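401aa long hypothetical glucose-1-phosphate thymidylyltransferase (Sulfolobus tokodaii, PDB 2GGO) probably acts as a bifunctional enzyme in UDP-N-acetylglucosamine and UDP-N-acetylgalactosamine synthesis, joining a nucleotidyltransferase domain to a left-handed beta-helix of hexapeptide repeats. Local coordinates at residues A330-N342 against N368-Y380. Sequence-based numbering, arbitrary orientation.
Sequences ANLRFDEKEVKVN and NVTILPGVKIGAY
At a corner of the left-handed beta-helix, the type II turn L372-V375 packs P373 and G374 against the chain that leaves the coil after strand 328-329. The one direct backbone hydrogen bond between the segments runs from A330 N to I371 O, 3.0 Å, with the donor lying almost on the carbonyl axis (173°). Just past it P373 packs against residues 330-332. The P373 ring lies with CG 3.7 Å from A330 CB and 3.6 Å from L332 O, while its CA-H makes a contact to A330 O. V339, just before strand 340-343, comes at the proline, its side chain crossing it at about a right angle. With chi1 at -179°, CG1 of V339 stands anti to its own backbone N and settles 3.6 Å from G374 N. Such an excursion interrupts the regular coils of a hexapeptide-repeat domain: the chain forms the antiparallel hairpin 340-343/346-349 and rejoins the coils at strand 358-359. The positive phi of G374 (68°) suits glycine, and a beta carbon there would collide with K340 O and V339 CG1. Two waters fill in where direct backbone bonds are lacking, one linking K340 O to P373 O, the other N342 N to G374 O. K376 is bent at chi3, the CG-CD bond; CD lies 3.9 Å from V341 CG1, and NZ reaches N342 O at 3.0 Å, tilted from the carbonyl plane. A leucine in its place would probably leave N342 O without its ammonium donor and untie strand 340-343 from strand 376-377 at this point. The side-chain ND2 of N342 is hydrogen-bonded to D392.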
ATOM      1  N   ALA A 330     -20.054   9.687  -0.552  1.00 13.39           N
ATOM      2  CA  ALA A 330     -19.857  10.989  -1.090  1.00 12.35           C
ATOM      3  C   ALA A 330     -18.361  11.148  -1.362  1.00 13.03           C
ATOM      4  O   ALA A 330     -17.570  10.740  -0.538  1.00 16.60           O
ATOM      5  CB  ALA A 330     -20.240  11.937  -0.059  1.00  6.83           C
ATOM      6  N   ASN A 331     -17.966  11.768  -2.470  1.00 16.71           N
ATOM      7  CA  ASN A 331     -16.537  11.970  -2.707  1.00 19.06           C
ATOM      8  C   ASN A 331     -16.125  13.431  -2.847  1.00 21.51           C
ATOM      9  O   ASN A 331     -14.995  13.711  -3.260  1.00 22.22           O
ATOM     10  CB  ASN A 331     -16.037  11.179  -3.905  1.00 18.92           C
ATOM     11  CG  ASN A 331     -16.870  11.346  -5.077  1.00 21.85           C
ATOM     12  OD1 ASN A 331     -17.954  11.915  -5.008  1.00 20.28           O
ATOM     13  ND2 ASN A 331     -16.417  10.811  -6.182  1.00 10.45           N
ATOM     14  N   LEU A 332     -17.007  14.347  -2.472  1.00 23.27           N
ATOM     15  CA  LEU A 332     -16.788  15.787  -2.623  1.00 26.31           C
ATOM     16  C   LEU A 332     -17.430  16.568  -1.469  1.00 29.35           C
ATOM     17  O   LEU A 332     -18.605  16.348  -1.199  1.00 28.48           O
ATOM     18  CB  LEU A 332     -17.402  16.207  -3.936  1.00 26.13           C
ATOM     19  CG  LEU A 332     -17.234  17.579  -4.575  1.00 29.00           C
ATOM     20  CD1 LEU A 332     -15.850  17.630  -5.212  1.00 26.58           C
ATOM     21  CD2 LEU A 332     -18.271  17.642  -5.601  1.00 24.45           C
ATOM     22  N   ARG A 333     -16.682  17.479  -0.820  1.00 33.44           N
ATOM     23  CA  ARG A 333     -17.220  18.315   0.291  1.00 38.96           C
ATOM     24  C   ARG A 333     -18.142  19.412  -0.273  1.00 41.37           C
ATOM     25  O   ARG A 333     -17.969  19.836  -1.442  1.00 39.16           O
ATOM     26  CB  ARG A 333     -16.115  19.008   1.110  1.00 38.85           C
ATOM     27  CG  ARG A 333     -15.078  18.139   1.824  1.00 40.74           C
ATOM     28  CD  ARG A 333     -14.228  19.032   2.789  1.00 42.78           C
ATOM     29  NE  ARG A 333     -15.088  19.715   3.774  1.00 50.71           N
ATOM     30  CZ  ARG A 333     -15.533  19.195   4.929  1.00 54.46           C
ATOM     31  NH1 ARG A 333     -15.180  17.966   5.307  1.00 55.82           N
ATOM     32  NH2 ARG A 333     -16.341  19.912   5.724  1.00 55.40           N
ATOM     33  N   PHE A 334     -19.085  19.904   0.554  1.00 45.48           N
ATOM     34  CA  PHE A 334     -20.053  20.893   0.012  1.00 49.50           C
ATOM     35  C   PHE A 334     -19.297  22.092  -0.526  1.00 51.26           C
ATOM     36  O   PHE A 334     -19.744  22.742  -1.475  1.00 52.33           O
ATOM     37  CB  PHE A 334     -21.297  21.199   0.894  1.00 49.77           C
ATOM     38  CG  PHE A 334     -20.996  21.543   2.335  1.00 53.73           C
ATOM     39  CD1 PHE A 334     -21.085  22.882   2.785  1.00 55.24           C
ATOM     40  CD2 PHE A 334     -20.662  20.543   3.272  1.00 56.09           C
ATOM     41  CE1 PHE A 334     -20.820  23.234   4.163  1.00 54.72           C
ATOM     42  CE2 PHE A 334     -20.380  20.880   4.638  1.00 55.01           C
ATOM     43  CZ  PHE A 334     -20.468  22.235   5.078  1.00 53.33           C
ATOM     44  N   ASP A 335     -18.065  22.254  -0.030  1.00 53.46           N
ATOM     45  CA  ASP A 335     -17.190  23.386  -0.358  1.00 55.00           C
ATOM     46  C   ASP A 335     -15.992  23.053  -1.229  1.00 54.85           C
ATOM     47  O   ASP A 335     -15.086  23.855  -1.348  1.00 54.98           O
ATOM     48  CB  ASP A 335     -16.682  24.025   0.940  1.00 56.10           C
ATOM     49  CG  ASP A 335     -15.933  23.041   1.816  1.00 59.87           C
ATOM     50  OD1 ASP A 335     -14.869  22.516   1.352  1.00 63.17           O
ATOM     51  OD2 ASP A 335     -16.429  22.794   2.952  1.00 62.33           O
ATOM     52  N   GLU A 336     -15.965  21.840  -1.764  1.00 54.80           N
ATOM     53  CA  GLU A 336     -15.090  21.423  -2.883  1.00 54.80           C
ATOM     54  C   GLU A 336     -13.553  21.623  -2.773  1.00 53.66           C
ATOM     55  O   GLU A 336     -12.814  21.480  -3.754  1.00 53.91           O
ATOM     56  CB  GLU A 336     -15.726  21.884  -4.205  1.00 55.22           C
ATOM     57  CG  GLU A 336     -17.293  21.960  -4.012  1.00 56.95           C
ATOM     58  CD  GLU A 336     -18.151  22.142  -5.272  1.00 57.92           C
ATOM     59  OE1 GLU A 336     -17.691  21.858  -6.422  1.00 60.96           O
ATOM     60  OE2 GLU A 336     -19.328  22.553  -5.072  1.00 59.84           O
ATOM     61  N   LYS A 337     -13.076  21.872  -1.553  1.00 52.91           N
ATOM     62  CA  LYS A 337     -11.628  21.849  -1.249  1.00 51.75           C
ATOM     63  C   LYS A 337     -11.115  20.439  -0.815  1.00 49.77           C
ATOM     64  O   LYS A 337     -11.910  19.522  -0.579  1.00 49.51           O
ATOM     65  CB  LYS A 337     -11.291  22.857  -0.133  1.00 53.10           C
ATOM     66  CG  LYS A 337     -12.341  23.950   0.188  1.00 54.91           C
ATOM     67  CD  LYS A 337     -12.431  24.152   1.727  1.00 58.64           C
ATOM     68  CE  LYS A 337     -13.372  25.291   2.179  1.00 58.98           C
ATOM     69  NZ  LYS A 337     -12.736  26.635   2.172  1.00 61.42           N
ATOM     70  N   GLU A 338      -9.796  20.295  -0.676  1.00 46.30           N
ATOM     71  CA  GLU A 338      -9.158  19.037  -0.273  1.00 44.04           C
ATOM     72  C   GLU A 338      -9.834  18.329   0.864  1.00 39.89           C
ATOM     73  O   GLU A 338     -10.176  18.915   1.906  1.00 39.10           O
ATOM     74  CB  GLU A 338      -7.696  19.244   0.091  1.00 44.05           C
ATOM     75  CG  GLU A 338      -6.875  19.796  -1.066  1.00 47.60           C
ATOM     76  CD  GLU A 338      -5.358  19.738  -0.826  1.00 49.07           C
ATOM     77  OE1 GLU A 338      -4.924  19.751   0.363  1.00 53.21           O
ATOM     78  OE2 GLU A 338      -4.598  19.708  -1.843  1.00 55.84           O
ATOM     79  N   VAL A 339     -10.020  17.034   0.647  1.00 35.93           N
ATOM     80  CA  VAL A 339     -10.603  16.176   1.669  1.00 31.27           C
ATOM     81  C   VAL A 339      -9.543  15.813   2.711  1.00 29.63           C
ATOM     82  O   VAL A 339      -8.497  15.284   2.369  1.00 27.92           O
ATOM     83  CB  VAL A 339     -11.315  14.911   1.026  1.00 30.47           C
ATOM     84  CG1 VAL A 339     -11.943  14.024   2.110  1.00 25.39           C
ATOM     85  CG2 VAL A 339     -12.392  15.373   0.091  1.00 27.09           C
ATOM     86  N   LYS A 340      -9.855  16.100   3.973  1.00 29.08           N
ATOM     87  CA  LYS A 340      -9.056  15.697   5.123  1.00 30.47           C
ATOM     88  C   LYS A 340      -9.433  14.286   5.610  1.00 30.74           C
ATOM     89  O   LYS A 340     -10.582  13.841   5.455  1.00 29.49           O
ATOM     90  CB  LYS A 340      -9.248  16.682   6.274  1.00 30.49           C
ATOM     91  CG  LYS A 340      -9.163  18.195   5.924  1.00 34.50           C
ATOM     92  CD  LYS A 340      -7.699  18.698   5.936  1.00 40.98           C
ATOM     93  CE  LYS A 340      -7.543  20.159   6.328  1.00 43.35           C
ATOM     94  NZ  LYS A 340      -7.760  20.268   7.793  1.00 46.11           N
ATOM     95  N   VAL A 341      -8.447  13.613   6.212  1.00 31.35           N
ATOM     96  CA  VAL A 341      -8.562  12.260   6.751  1.00 31.30           C
ATOM     97  C   VAL A 341      -7.815  12.235   8.086  1.00 32.64           C
ATOM     98  O   VAL A 341      -6.745  12.826   8.206  1.00 32.55           O
ATOM     99  CB  VAL A 341      -7.966  11.228   5.745  1.00 31.13           C
ATOM    100  CG1 VAL A 341      -8.167   9.802   6.217  1.00 28.96           C
ATOM    101  CG2 VAL A 341      -8.544  11.429   4.358  1.00 28.04           C
ATOM    102  N   ASN A 342      -8.377  11.588   9.098  1.00 33.00           N
ATOM    103  CA  ASN A 342      -7.670  11.404  10.334  1.00 33.98           C
ATOM    104  C   ASN A 342      -6.742  10.269  10.129  1.00 34.78           C
ATOM    105  O   ASN A 342      -7.177   9.189   9.743  1.00 34.78           O
ATOM    106  CB  ASN A 342      -8.632  11.087  11.451  1.00 33.66           C
ATOM    107  CG  ASN A 342      -9.625  12.190  11.649  1.00 36.41           C
ATOM    108  OD1 ASN A 342      -9.255  13.370  11.656  1.00 35.90           O
ATOM    109  ND2 ASN A 342     -10.898  11.836  11.793  1.00 36.78           N
ATOM    110  N   ASN A 368     -29.562   2.185   2.376  1.00  7.83           N
ATOM    111  CA  ASN A 368     -29.743   3.642   2.346  1.00 11.25           C
ATOM    112  C   ASN A 368     -28.853   4.344   3.292  1.00 12.25           C
ATOM    113  O   ASN A 368     -29.218   5.371   3.843  1.00 12.11           O
ATOM    114  CB  ASN A 368     -31.172   3.954   2.783  1.00  9.46           C
ATOM    115  CG  ASN A 368     -31.750   5.033   2.020  1.00 15.14           C
ATOM    116  OD1 ASN A 368     -31.154   5.538   1.055  1.00 14.39           O
ATOM    117  ND2 ASN A 368     -33.008   5.383   2.348  1.00  5.53           N
ATOM    118  N   VAL A 369     -27.735   3.716   3.562  1.00  9.19           N
ATOM    119  CA  VAL A 369     -26.634   4.322   4.288  1.00  9.97           C
ATOM    120  C   VAL A 369     -25.893   5.390   3.384  1.00  8.96           C
ATOM    121  O   VAL A 369     -25.633   5.218   2.121  1.00 13.49           O
ATOM    122  CB  VAL A 369     -25.812   3.211   5.010  1.00  8.03           C
ATOM    123  CG1 VAL A 369     -24.375   3.561   5.064  1.00  8.11           C
ATOM    124  CG2 VAL A 369     -26.234   3.094   6.693  1.00  2.02           C
ATOM    125  N   THR A 370     -25.604   6.517   4.031  1.00 10.48           N
ATOM    126  CA  THR A 370     -24.940   7.726   3.574  1.00 14.49           C
ATOM    127  C   THR A 370     -23.588   7.857   4.334  1.00 14.60           C
ATOM    128  O   THR A 370     -23.549   8.031   5.548  1.00 19.75           O
ATOM    129  CB  THR A 370     -25.834   8.948   3.993  1.00  9.23           C
ATOM    130  OG1 THR A 370     -27.155   8.833   3.467  1.00 13.82           O
ATOM    131  CG2 THR A 370     -25.293  10.260   3.537  1.00 13.77           C
ATOM    132  N   ILE A 371     -22.489   7.717   3.602  1.00 16.76           N
ATOM    133  CA  ILE A 371     -21.084   7.939   4.066  1.00 15.17           C
ATOM    134  C   ILE A 371     -20.397   9.239   3.576  1.00 15.75           C
ATOM    135  O   ILE A 371     -20.262   9.459   2.412  1.00 13.73           O
ATOM    136  CB  ILE A 371     -20.269   6.708   3.585  1.00 14.87           C
ATOM    137  CG1 ILE A 371     -21.030   5.462   4.084  1.00 13.77           C
ATOM    138  CG2 ILE A 371     -18.744   6.832   4.083  1.00 15.49           C
ATOM    139  CD1 ILE A 371     -20.459   4.138   3.814  1.00  5.70           C
ATOM    140  N   LEU A 372     -19.970  10.161   4.500  1.00 14.91           N
ATOM    141  CA  LEU A 372     -19.328  11.378   4.065  1.00 15.61           C
ATOM    142  C   LEU A 372     -17.910  11.252   3.470  1.00 15.60           C
ATOM    143  O   LEU A 372     -17.231  10.208   3.612  1.00 16.47           O
ATOM    144  CB  LEU A 372     -19.305  12.372   5.230  1.00 14.16           C
ATOM    145  CG  LEU A 372     -20.643  13.084   5.154  1.00 18.83           C
ATOM    146  CD1 LEU A 372     -21.858  12.173   5.352  1.00 23.45           C
ATOM    147  CD2 LEU A 372     -20.724  14.191   6.169  1.00 21.87           C
ATOM    148  N   PRO A 373     -17.430  12.329   2.790  1.00 16.54           N
ATOM    149  CA  PRO A 373     -16.060  12.130   2.213  1.00 15.22           C
ATOM    150  C   PRO A 373     -14.897  11.965   3.250  1.00 17.97           C
ATOM    151  O   PRO A 373     -14.926  12.544   4.385  1.00 19.37           O
ATOM    152  CB  PRO A 373     -15.885  13.363   1.272  1.00 14.17           C
ATOM    153  CG  PRO A 373     -17.347  13.930   1.106  1.00 11.69           C
ATOM    154  CD  PRO A 373     -17.955  13.677   2.475  1.00 14.48           C
ATOM    155  N   GLY A 374     -13.943  11.104   2.921  1.00 17.42           N
ATOM    156  CA  GLY A 374     -12.778  10.827   3.743  1.00 18.56           C
ATOM    157  C   GLY A 374     -12.998  10.109   5.066  1.00 18.26           C
ATOM    158  O   GLY A 374     -12.104  10.096   5.915  1.00 19.58           O
ATOM    159  N   VAL A 375     -14.175   9.480   5.234  1.00 17.45           N
ATOM    160  CA  VAL A 375     -14.503   8.816   6.497  1.00 16.71           C
ATOM    161  C   VAL A 375     -13.863   7.455   6.490  1.00 14.94           C
ATOM    162  O   VAL A 375     -13.759   6.801   5.427  1.00 16.01           O
ATOM    163  CB  VAL A 375     -16.082   8.805   6.713  1.00 15.15           C
ATOM    164  CG1 VAL A 375     -16.554   7.624   7.458  1.00 13.60           C
ATOM    165  CG2 VAL A 375     -16.517  10.077   7.409  1.00 15.91           C
ATOM    166  N   LYS A 376     -13.401   7.002   7.671  1.00 14.48           N
ATOM    167  CA  LYS A 376     -12.890   5.637   7.800  1.00 15.61           C
ATOM    168  C   LYS A 376     -13.847   4.821   8.582  1.00 16.67           C
ATOM    169  O   LYS A 376     -14.373   5.289   9.585  1.00 15.93           O
ATOM    170  CB  LYS A 376     -11.506   5.579   8.448  1.00 15.86           C
ATOM    171  CG  LYS A 376     -10.545   6.519   7.718  1.00 19.48           C
ATOM    172  CD  LYS A 376      -9.160   6.614   8.315  1.00 26.68           C
ATOM    173  CE  LYS A 376      -9.201   6.397   9.791  1.00 33.13           C
ATOM    174  NZ  LYS A 376      -7.791   6.260  10.226  1.00 38.92           N
ATOM    175  N   ILE A 377     -14.192   3.651   8.057  1.00 16.01           N
ATOM    176  CA  ILE A 377     -14.956   2.712   8.843  1.00 15.62           C
ATOM    177  C   ILE A 377     -14.122   1.481   9.155  1.00 17.55           C
ATOM    178  O   ILE A 377     -13.676   0.725   8.231  1.00 19.02           O
ATOM    179  CB  ILE A 377     -16.282   2.332   8.074  1.00 15.83           C
ATOM    180  CG1 ILE A 377     -16.975   3.672   7.693  1.00 15.07           C
ATOM    181  CG2 ILE A 377     -17.102   1.379   8.914  1.00 13.59           C
ATOM    182  CD1 ILE A 377     -18.454   3.616   7.319  1.00  8.67           C
ATOM    183  N   GLY A 378     -13.964   1.250  10.445  1.00 17.28           N
ATOM    184  CA  GLY A 378     -13.253   0.078  11.025  1.00 17.47           C
ATOM    185  C   GLY A 378     -13.773  -1.263  10.595  1.00 18.60           C
ATOM    186  O   GLY A 378     -14.932  -1.399  10.304  1.00 19.57           O
ATOM    187  N   ALA A 379     -12.902  -2.256  10.513  1.00 17.62           N
ATOM    188  CA  ALA A 379     -13.293  -3.613  10.158  1.00 17.00           C
ATOM    189  C   ALA A 379     -14.399  -4.074  11.094  1.00 18.58           C
ATOM    190  O   ALA A 379     -14.435  -3.644  12.213  1.00 16.39           O
ATOM    191  CB  ALA A 379     -12.076  -4.531  10.311  1.00 16.73           C
ATOM    192  N   TYR A 380     -15.304  -4.917  10.619  1.00 18.02           N
ATOM    193  CA  TYR A 380     -16.389  -5.515  11.450  1.00 19.82           C
ATOM    194  C   TYR A 380     -17.449  -4.525  11.908  1.00 18.24           C
ATOM    195  O   TYR A 380     -18.324  -4.854  12.755  1.00 18.92           O
ATOM    196  CB  TYR A 380     -15.819  -6.266  12.691  1.00 20.52           C
ATOM    197  CG  TYR A 380     -15.038  -7.483  12.273  1.00 21.69           C
ATOM    198  CD1 TYR A 380     -15.691  -8.593  11.780  1.00 22.74           C
ATOM    199  CD2 TYR A 380     -13.643  -7.509  12.318  1.00 20.71           C
ATOM    200  CE1 TYR A 380     -15.018  -9.709  11.372  1.00 23.11           C
ATOM    201  CE2 TYR A 380     -12.927  -8.671  11.881  1.00 18.39           C
ATOM    202  CZ  TYR A 380     -13.643  -9.734  11.392  1.00 23.34           C
ATOM    203  OH  TYR A 380     -13.001 -10.855  10.988  1.00 25.30           O
TER
HETATM  204  O   HOH W   1     -13.076  13.360   6.414  1.00 43.66           O
HETATM  205  O   HOH W   2     -11.148  10.242   8.311  1.00 20.05           O